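Local coordinates for vestitone reductase (PDB 2P4H), which catalyses the stereospecific NADPH-dependent reduction of (3R)-vestitone to an isoflavanol, the penultimate step in making the phytoalexin medicarpin, at residues T184-C196 with V219-A231. Numbering follows the deposited sequence.
Sequences TLILPFIVGRFVC and VTRFHMVHVDDVA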
ATOM      1  N   THR A 184      -7.817  -5.185   6.732  1.00 11.37           N
ATOM      2  CA  THR A 184      -7.551  -4.266   5.637  1.00 11.29           C
ATOM      3  C   THR A 184      -6.587  -3.229   6.189  1.00 11.97           C
ATOM      4  O   THR A 184      -6.707  -2.804   7.342  1.00 12.92           O
ATOM      5  CB  THR A 184      -8.830  -3.568   5.106  1.00 12.53           C
ATOM      6  OG1 THR A 184      -9.420  -2.771   6.139  1.00 13.75           O
ATOM      7  CG2 THR A 184      -9.829  -4.599   4.614  1.00 13.09           C
ATOM      8  N   LEU A 185      -5.608  -2.851   5.380  1.00 11.32           N
ATOM      9  CA  LEU A 185      -4.628  -1.858   5.794  1.00 11.65           C
ATOM     10  C   LEU A 185      -4.828  -0.597   4.973  1.00 11.53           C
ATOM     11  O   LEU A 185      -4.710  -0.616   3.746  1.00 12.24           O
ATOM     12  CB  LEU A 185      -3.205  -2.391   5.600  1.00 12.92           C
ATOM     13  CG  LEU A 185      -2.712  -3.417   6.627  1.00 13.78           C
ATOM     14  CD1 LEU A 185      -1.443  -4.086   6.126  1.00 15.08           C
ATOM     15  CD2 LEU A 185      -2.461  -2.729   7.963  1.00 15.24           C
ATOM     16  N   ILE A 186      -5.155   0.493   5.654  1.00 10.47           N
ATOM     17  CA  ILE A 186      -5.374   1.769   4.985  1.00 11.35           C
ATOM     18  C   ILE A 186      -3.998   2.417   4.864  1.00 10.90           C
ATOM     19  O   ILE A 186      -3.437   2.915   5.843  1.00 11.14           O
ATOM     20  CB  ILE A 186      -6.336   2.638   5.811  1.00 11.36           C
ATOM     21  CG1 ILE A 186      -7.642   1.864   6.059  1.00 13.63           C
ATOM     22  CG2 ILE A 186      -6.623   3.942   5.074  1.00 12.66           C
ATOM     23  CD1 ILE A 186      -8.564   2.498   7.098  1.00 14.39           C
ATOM     24  N   LEU A 187      -3.461   2.404   3.647  1.00  9.99           N
ATOM     25  CA  LEU A 187      -2.119   2.910   3.389  1.00 10.08           C
ATOM     26  C   LEU A 187      -2.038   4.285   2.747  1.00 10.43           C
ATOM     27  O   LEU A 187      -2.741   4.582   1.785  1.00 11.17           O
ATOM     28  CB  LEU A 187      -1.363   1.900   2.518  1.00 11.59           C
ATOM     29  CG  LEU A 187      -1.284   0.479   3.085  1.00 12.57           C
ATOM     30  CD1 LEU A 187      -0.696  -0.463   2.045  1.00 17.60           C
ATOM     31  CD2 LEU A 187      -0.438   0.476   4.344  1.00 14.44           C
ATOM     32  N   PRO A 188      -1.159   5.144   3.281  1.00  9.49           N
ATOM     33  CA  PRO A 188      -0.935   6.507   2.793  1.00  9.74           C
ATOM     34  C   PRO A 188       0.134   6.432   1.695  1.00  9.63           C
ATOM     35  O   PRO A 188       0.210   5.437   0.974  1.00 10.33           O
ATOM     36  CB  PRO A 188      -0.441   7.218   4.042  1.00 10.19           C
ATOM     37  CG  PRO A 188       0.443   6.170   4.658  1.00  9.46           C
ATOM     38  CD  PRO A 188      -0.359   4.882   4.494  1.00 10.49           C
ATOM     39  N   PHE A 189       0.946   7.473   1.548  1.00 10.28           N
ATOM     40  CA  PHE A 189       2.017   7.429   0.553  1.00  9.84           C
ATOM     41  C   PHE A 189       3.048   6.428   1.078  1.00 10.53           C
ATOM     42  O   PHE A 189       3.603   6.617   2.163  1.00 11.09           O
ATOM     43  CB  PHE A 189       2.678   8.802   0.403  1.00 11.96           C
ATOM     44  CG  PHE A 189       1.911   9.761  -0.461  1.00 12.13           C
ATOM     45  CD1 PHE A 189       2.190   9.867  -1.819  1.00 15.97           C
ATOM     46  CD2 PHE A 189       0.914  10.565   0.083  1.00 15.08           C
ATOM     47  CE1 PHE A 189       1.486  10.764  -2.625  1.00 17.02           C
ATOM     48  CE2 PHE A 189       0.205  11.462  -0.715  1.00 16.42           C
ATOM     49  CZ  PHE A 189       0.492  11.561  -2.070  1.00 16.47           C
ATOM     50  N   ILE A 190       3.283   5.361   0.319  1.00  9.95           N
ATOM     51  CA  ILE A 190       4.252   4.326   0.698  1.00 10.11           C
ATOM     52  C   ILE A 190       5.602   4.697   0.088  1.00 10.00           C
ATOM     53  O   ILE A 190       5.721   4.846  -1.132  1.00 10.78           O
ATOM     54  CB  ILE A 190       3.795   2.956   0.182  1.00  9.75           C
ATOM     55  CG1 ILE A 190       2.387   2.653   0.708  1.00 11.09           C
ATOM     56  CG2 ILE A 190       4.777   1.877   0.619  1.00 11.70           C
ATOM     57  CD1 ILE A 190       1.751   1.447   0.055  1.00 12.65           C
ATOM     58  N   VAL A 191       6.619   4.828   0.937  1.00  9.93           N
ATOM     59  CA  VAL A 191       7.939   5.265   0.488  1.00 10.44           C
ATOM     60  C   VAL A 191       9.095   4.471   1.098  1.00  9.92           C
ATOM     61  O   VAL A 191       9.027   4.043   2.247  1.00 10.98           O
ATOM     62  CB  VAL A 191       8.118   6.770   0.844  1.00  9.58           C
ATOM     63  CG1 VAL A 191       9.480   7.281   0.392  1.00 11.52           C
ATOM     64  CG2 VAL A 191       6.993   7.585   0.206  1.00 10.74           C
ATOM     65  N   GLY A 192      10.159   4.285   0.316  1.00 10.46           N
ATOM     66  CA  GLY A 192      11.335   3.571   0.790  1.00 10.67           C
ATOM     67  C   GLY A 192      12.137   3.053  -0.384  1.00 10.83           C
ATOM     68  O   GLY A 192      12.070   3.615  -1.477  1.00 10.99           O
ATOM     69  N   ARG A 193      12.927   2.006  -0.163  1.00 11.87           N
ATOM     70  CA  ARG A 193      13.679   1.420  -1.265  1.00 12.68           C
ATOM     71  C   ARG A 193      12.664   0.603  -2.057  1.00 12.52           C
ATOM     72  O   ARG A 193      11.558   0.347  -1.581  1.00 14.20           O
ATOM     73  CB  ARG A 193      14.779   0.482  -0.759  1.00 16.05           C
ATOM     74  CG  ARG A 193      15.908   1.143   0.008  1.00 17.90           C
ATOM     75  CD  ARG A 193      17.022   0.132   0.259  1.00 20.76           C
ATOM     76  NE  ARG A 193      17.549  -0.395  -0.997  1.00 22.47           N
ATOM     77  CZ  ARG A 193      18.467   0.214  -1.743  1.00 22.99           C
ATOM     78  NH1 ARG A 193      18.981   1.376  -1.363  1.00 22.81           N
ATOM     79  NH2 ARG A 193      18.854  -0.333  -2.888  1.00 23.97           N
ATOM     80  N   PHE A 194      13.036   0.198  -3.264  1.00 12.13           N
ATOM     81  CA  PHE A 194      12.154  -0.606  -4.098  1.00 12.27           C
ATOM     82  C   PHE A 194      12.970  -1.494  -5.024  1.00 13.67           C
ATOM     83  O   PHE A 194      14.119  -1.179  -5.343  1.00 14.17           O
ATOM     84  CB  PHE A 194      11.207   0.296  -4.905  1.00 12.35           C
ATOM     85  CG  PHE A 194      11.905   1.352  -5.727  1.00 12.84           C
ATOM     86  CD1 PHE A 194      12.253   1.112  -7.057  1.00 14.00           C
ATOM     87  CD2 PHE A 194      12.192   2.599  -5.177  1.00 12.85           C
ATOM     88  CE1 PHE A 194      12.873   2.101  -7.821  1.00 14.24           C
ATOM     89  CE2 PHE A 194      12.811   3.593  -5.930  1.00 14.58           C
ATOM     90  CZ  PHE A 194      13.153   3.347  -7.257  1.00 14.45           C
ATOM     91  N   VAL A 195      12.385  -2.613  -5.437  1.00 13.23           N
ATOM     92  CA  VAL A 195      13.075  -3.531  -6.337  1.00 14.33           C
ATOM     93  C   VAL A 195      12.384  -3.640  -7.692  1.00 14.44           C
ATOM     94  O   VAL A 195      12.911  -4.272  -8.609  1.00 15.70           O
ATOM     95  CB  VAL A 195      13.205  -4.954  -5.728  1.00 13.53           C
ATOM     96  CG1 VAL A 195      14.087  -4.911  -4.487  1.00 15.46           C
ATOM     97  CG2 VAL A 195      11.830  -5.519  -5.394  1.00 13.99           C
ATOM     98  N   CYS A 196      11.211  -3.025  -7.821  1.00 14.43           N
ATOM     99  CA  CYS A 196      10.471  -3.061  -9.081  1.00 14.93           C
ATOM    100  C   CYS A 196      11.194  -2.261 -10.171  1.00 16.21           C
ATOM    101  O   CYS A 196      11.968  -1.348  -9.878  1.00 16.38           O
ATOM    102  CB  CYS A 196       9.041  -2.545  -8.878  1.00 14.53           C
ATOM    103  SG  CYS A 196       8.918  -0.966  -8.027  1.00 14.55           S
ATOM    104  N   VAL A 219       0.161  18.085  -3.508  1.00 14.05           N
ATOM    105  CA  VAL A 219      -0.040  17.798  -2.094  1.00 13.87           C
ATOM    106  C   VAL A 219       0.957  18.619  -1.268  1.00 12.48           C
ATOM    107  O   VAL A 219       2.151  18.667  -1.590  1.00 12.84           O
ATOM    108  CB  VAL A 219       0.174  16.295  -1.818  1.00 13.20           C
ATOM    109  CG1 VAL A 219       0.224  16.031  -0.323  1.00 13.88           C
ATOM    110  CG2 VAL A 219      -0.948  15.491  -2.462  1.00 14.58           C
ATOM    111  N   THR A 220       0.464  19.276  -0.219  1.00 11.94           N
ATOM    112  CA  THR A 220       1.319  20.086   0.640  1.00 12.90           C
ATOM    113  C   THR A 220       1.435  19.563   2.075  1.00 11.92           C
ATOM    114  O   THR A 220       2.114  20.157   2.907  1.00 12.37           O
ATOM    115  CB  THR A 220       0.873  21.555   0.631  1.00 13.86           C
ATOM    116  OG1 THR A 220      -0.539  21.628   0.851  1.00 15.56           O
ATOM    117  CG2 THR A 220       1.222  22.199  -0.712  1.00 15.89           C
ATOM    118  N   ARG A 221       0.738  18.470   2.368  1.00 11.83           N
ATOM    119  CA  ARG A 221       0.856  17.794   3.659  1.00 11.64           C
ATOM    120  C   ARG A 221       0.593  16.342   3.315  1.00 11.63           C
ATOM    121  O   ARG A 221      -0.495  15.980   2.862  1.00 12.00           O
ATOM    122  CB  ARG A 221      -0.135  18.286   4.715  1.00 12.46           C
ATOM    123  CG  ARG A 221       0.159  17.650   6.080  1.00 14.00           C
ATOM    124  CD  ARG A 221      -0.653  18.275   7.193  1.00 17.57           C
ATOM    125  NE  ARG A 221      -2.079  18.037   7.006  1.00 18.83           N
ATOM    126  CZ  ARG A 221      -3.037  18.798   7.525  1.00 23.54           C
ATOM    127  NH1 ARG A 221      -2.723  19.852   8.267  1.00 25.86           N
ATOM    128  NH2 ARG A 221      -4.311  18.504   7.301  1.00 24.56           N
ATOM    129  N   PHE A 222       1.613  15.519   3.527  1.00 11.16           N
ATOM    130  CA  PHE A 222       1.582  14.106   3.173  1.00 10.69           C
ATOM    131  C   PHE A 222       1.424  13.112   4.314  1.00 11.04           C
ATOM    132  O   PHE A 222       2.177  13.183   5.291  1.00 11.44           O
ATOM    133  CB  PHE A 222       2.903  13.712   2.484  1.00 11.41           C
ATOM    134  CG  PHE A 222       3.244  14.500   1.245  1.00 12.35           C
ATOM    135  CD1 PHE A 222       3.165  13.898  -0.004  1.00 11.64           C
ATOM    136  CD2 PHE A 222       3.706  15.812   1.328  1.00 12.93           C
ATOM    137  CE1 PHE A 222       3.548  14.583  -1.157  1.00 12.20           C
ATOM    138  CE2 PHE A 222       4.093  16.508   0.172  1.00 12.60           C
ATOM    139  CZ  PHE A 222       4.011  15.884  -1.067  1.00 13.25           C
ATOM    140  N   HIS A 223       0.460  12.195   4.210  1.00 10.81           N
ATOM    141  CA  HIS A 223       0.402  11.122   5.198  1.00 10.72           C
ATOM    142  C   HIS A 223       1.345  10.095   4.548  1.00 11.00           C
ATOM    143  O   HIS A 223       1.286   9.862   3.333  1.00 10.57           O
ATOM    144  CB  HIS A 223      -1.023  10.567   5.459  1.00  9.86           C
ATOM    145  CG  HIS A 223      -1.954  10.567   4.282  1.00 10.18           C
ATOM    146  ND1 HIS A 223      -3.265  10.981   4.397  1.00 11.54           N
ATOM    147  CD2 HIS A 223      -1.823  10.087   3.021  1.00 11.42           C
ATOM    148  CE1 HIS A 223      -3.902  10.753   3.262  1.00 10.77           C
ATOM    149  NE2 HIS A 223      -3.049  10.210   2.410  1.00 12.30           N
ATOM    150  N   MET A 224       2.244   9.516   5.343  1.00 10.57           N
ATOM    151  CA  MET A 224       3.255   8.603   4.807  1.00 10.09           C
ATOM    152  C   MET A 224       3.594   7.413   5.699  1.00 10.14           C
ATOM    153  O   MET A 224       3.281   7.406   6.892  1.00 10.11           O
ATOM    154  CB  MET A 224       4.551   9.393   4.554  1.00 10.34           C
ATOM    155  CG  MET A 224       4.359  10.748   3.866  1.00 10.86           C
ATOM    156  SD  MET A 224       5.904  11.666   3.645  1.00 11.67           S
ATOM    157  CE  MET A 224       6.584  10.786   2.249  1.00 14.17           C
ATOM    158  N   VAL A 225       4.254   6.419   5.103  1.00  9.56           N
ATOM    159  CA  VAL A 225       4.698   5.220   5.814  1.00 10.39           C
ATOM    160  C   VAL A 225       5.884   4.615   5.062  1.00 10.53           C
ATOM    161  O   VAL A 225       5.985   4.752   3.845  1.00 10.44           O
ATOM    162  CB  VAL A 225       3.565   4.153   5.925  1.00 10.08           C
ATOM    163  CG1 VAL A 225       3.207   3.606   4.547  1.00 10.63           C
ATOM    164  CG2 VAL A 225       3.995   3.025   6.856  1.00 10.79           C
ATOM    165  N   HIS A 226       6.786   3.970   5.796  1.00 10.25           N
ATOM    166  CA  HIS A 226       7.948   3.323   5.189  1.00 10.25           C
ATOM    167  C   HIS A 226       7.463   1.983   4.633  1.00 10.37           C
ATOM    168  O   HIS A 226       6.775   1.229   5.325  1.00 10.53           O
ATOM    169  CB  HIS A 226       9.034   3.092   6.247  1.00 11.03           C
ATOM    170  CG  HIS A 226      10.354   2.670   5.680  1.00 10.72           C
ATOM    171  ND1 HIS A 226      10.523   1.500   4.971  1.00 11.48           N
ATOM    172  CD2 HIS A 226      11.570   3.266   5.721  1.00 11.81           C
ATOM    173  CE1 HIS A 226      11.787   1.393   4.600  1.00 11.92           C
ATOM    174  NE2 HIS A 226      12.443   2.451   5.042  1.00 11.54           N
ATOM    175  N   VAL A 227       7.820   1.686   3.387  1.00 10.25           N
ATOM    176  CA  VAL A 227       7.390   0.444   2.760  1.00 10.51           C
ATOM    177  C   VAL A 227       7.742  -0.810   3.563  1.00 10.60           C
ATOM    178  O   VAL A 227       6.965  -1.764   3.590  1.00 11.22           O
ATOM    179  CB  VAL A 227       7.957   0.316   1.317  1.00 10.49           C
ATOM    180  CG1 VAL A 227       9.462   0.115   1.347  1.00 11.72           C
ATOM    181  CG2 VAL A 227       7.272  -0.834   0.587  1.00 11.03           C
ATOM    182  N   ASP A 228       8.897  -0.824   4.224  1.00 10.28           N
ATOM    183  CA  ASP A 228       9.245  -2.016   4.987  1.00 10.90           C
ATOM    184  C   ASP A 228       8.396  -2.144   6.249  1.00 10.51           C
ATOM    185  O   ASP A 228       8.196  -3.253   6.755  1.00 11.78           O
ATOM    186  CB  ASP A 228      10.736  -2.049   5.332  1.00 12.37           C
ATOM    187  CG  ASP A 228      11.200  -3.441   5.722  1.00 13.24           C
ATOM    188  OD1 ASP A 228      10.923  -4.387   4.955  1.00 13.22           O
ATOM    189  OD2 ASP A 228      11.833  -3.596   6.789  1.00 15.52           O
ATOM    190  N   ASP A 229       7.901  -1.028   6.778  1.00 11.01           N
ATOM    191  CA  ASP A 229       7.023  -1.136   7.935  1.00 11.11           C
ATOM    192  C   ASP A 229       5.687  -1.709   7.456  1.00 10.96           C
ATOM    193  O   ASP A 229       5.001  -2.396   8.211  1.00 10.48           O
ATOM    194  CB  ASP A 229       6.818   0.215   8.629  1.00 10.46           C
ATOM    195  CG  ASP A 229       7.847   0.466   9.724  1.00 11.76           C
ATOM    196  OD1 ASP A 229       8.240  -0.511  10.401  1.00 12.33           O
ATOM    197  OD2 ASP A 229       8.249   1.630   9.925  1.00 12.30           O
ATOM    198  N   VAL A 230       5.318  -1.445   6.202  1.00 10.98           N
ATOM    199  CA  VAL A 230       4.073  -2.005   5.683  1.00 10.16           C
ATOM    200  C   VAL A 230       4.237  -3.523   5.583  1.00 10.47           C
ATOM    201  O   VAL A 230       3.325  -4.275   5.928  1.00 10.97           O
ATOM    202  CB  VAL A 230       3.713  -1.441   4.290  1.00  9.36           C
ATOM    203  CG1 VAL A 230       2.463  -2.138   3.760  1.00 11.25           C
ATOM    204  CG2 VAL A 230       3.460   0.055   4.384  1.00 11.80           C
ATOM    205  N   ALA A 231       5.400  -3.975   5.116  1.00 11.11           N
ATOM    206  CA  ALA A 231       5.654  -5.409   5.006  1.00 11.60           C
ATOM    207  C   ALA A 231       5.654  -6.012   6.410  1.00 11.50           C
ATOM    208  O   ALA A 231       5.081  -7.076   6.638  1.00 12.32           O
ATOM    209  CB  ALA A 231       6.997  -5.661   4.316  1.00 12.46           C
TER
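Phe189 offers one ring face to Phe222, whose CD1 edge meets it in a T-shaped stack, centroids 5.3 Å apart and planes at 66°. The carbonyl O of His223 sits at the edge of the same Phe189 ring, near its plane, and Val219 CG2 touches CZ. With only an alanine at Phe189, the Phe222 edge would probably lose the ring face it meets, and a gap would open beside Val219 CG2. Pro188 CB fits between the His223 carbonyl O and ring CD2 (3.3 Å), while CG lies against the Met224 backbone and Val225 CG1. Ile190 CG2, turned anti to the backbone N, reaches across Val227 CB (3.6 Å), and Leu187 meets Val230 tip to tip. At Gly192 a side chain would collide with Val227 CG1, and the backbone angles alone call for glycine. Bonds Phe189 N to His223 O, Val225 N to Phe189 O and Val191 N to Val225 O pair the strands in parallel, in a mixed sheet separate from the Rossmann sheet; Val227 N to Val191 O ties in helix 227-239. His226 ND1 caps that helix through Asp228 N, and NE2 hydrogen-bonds Asp311 OD2. Apolar side chains fill the contact and its backbone polar groups are largely paired, though Arg193 O is buried without a partner.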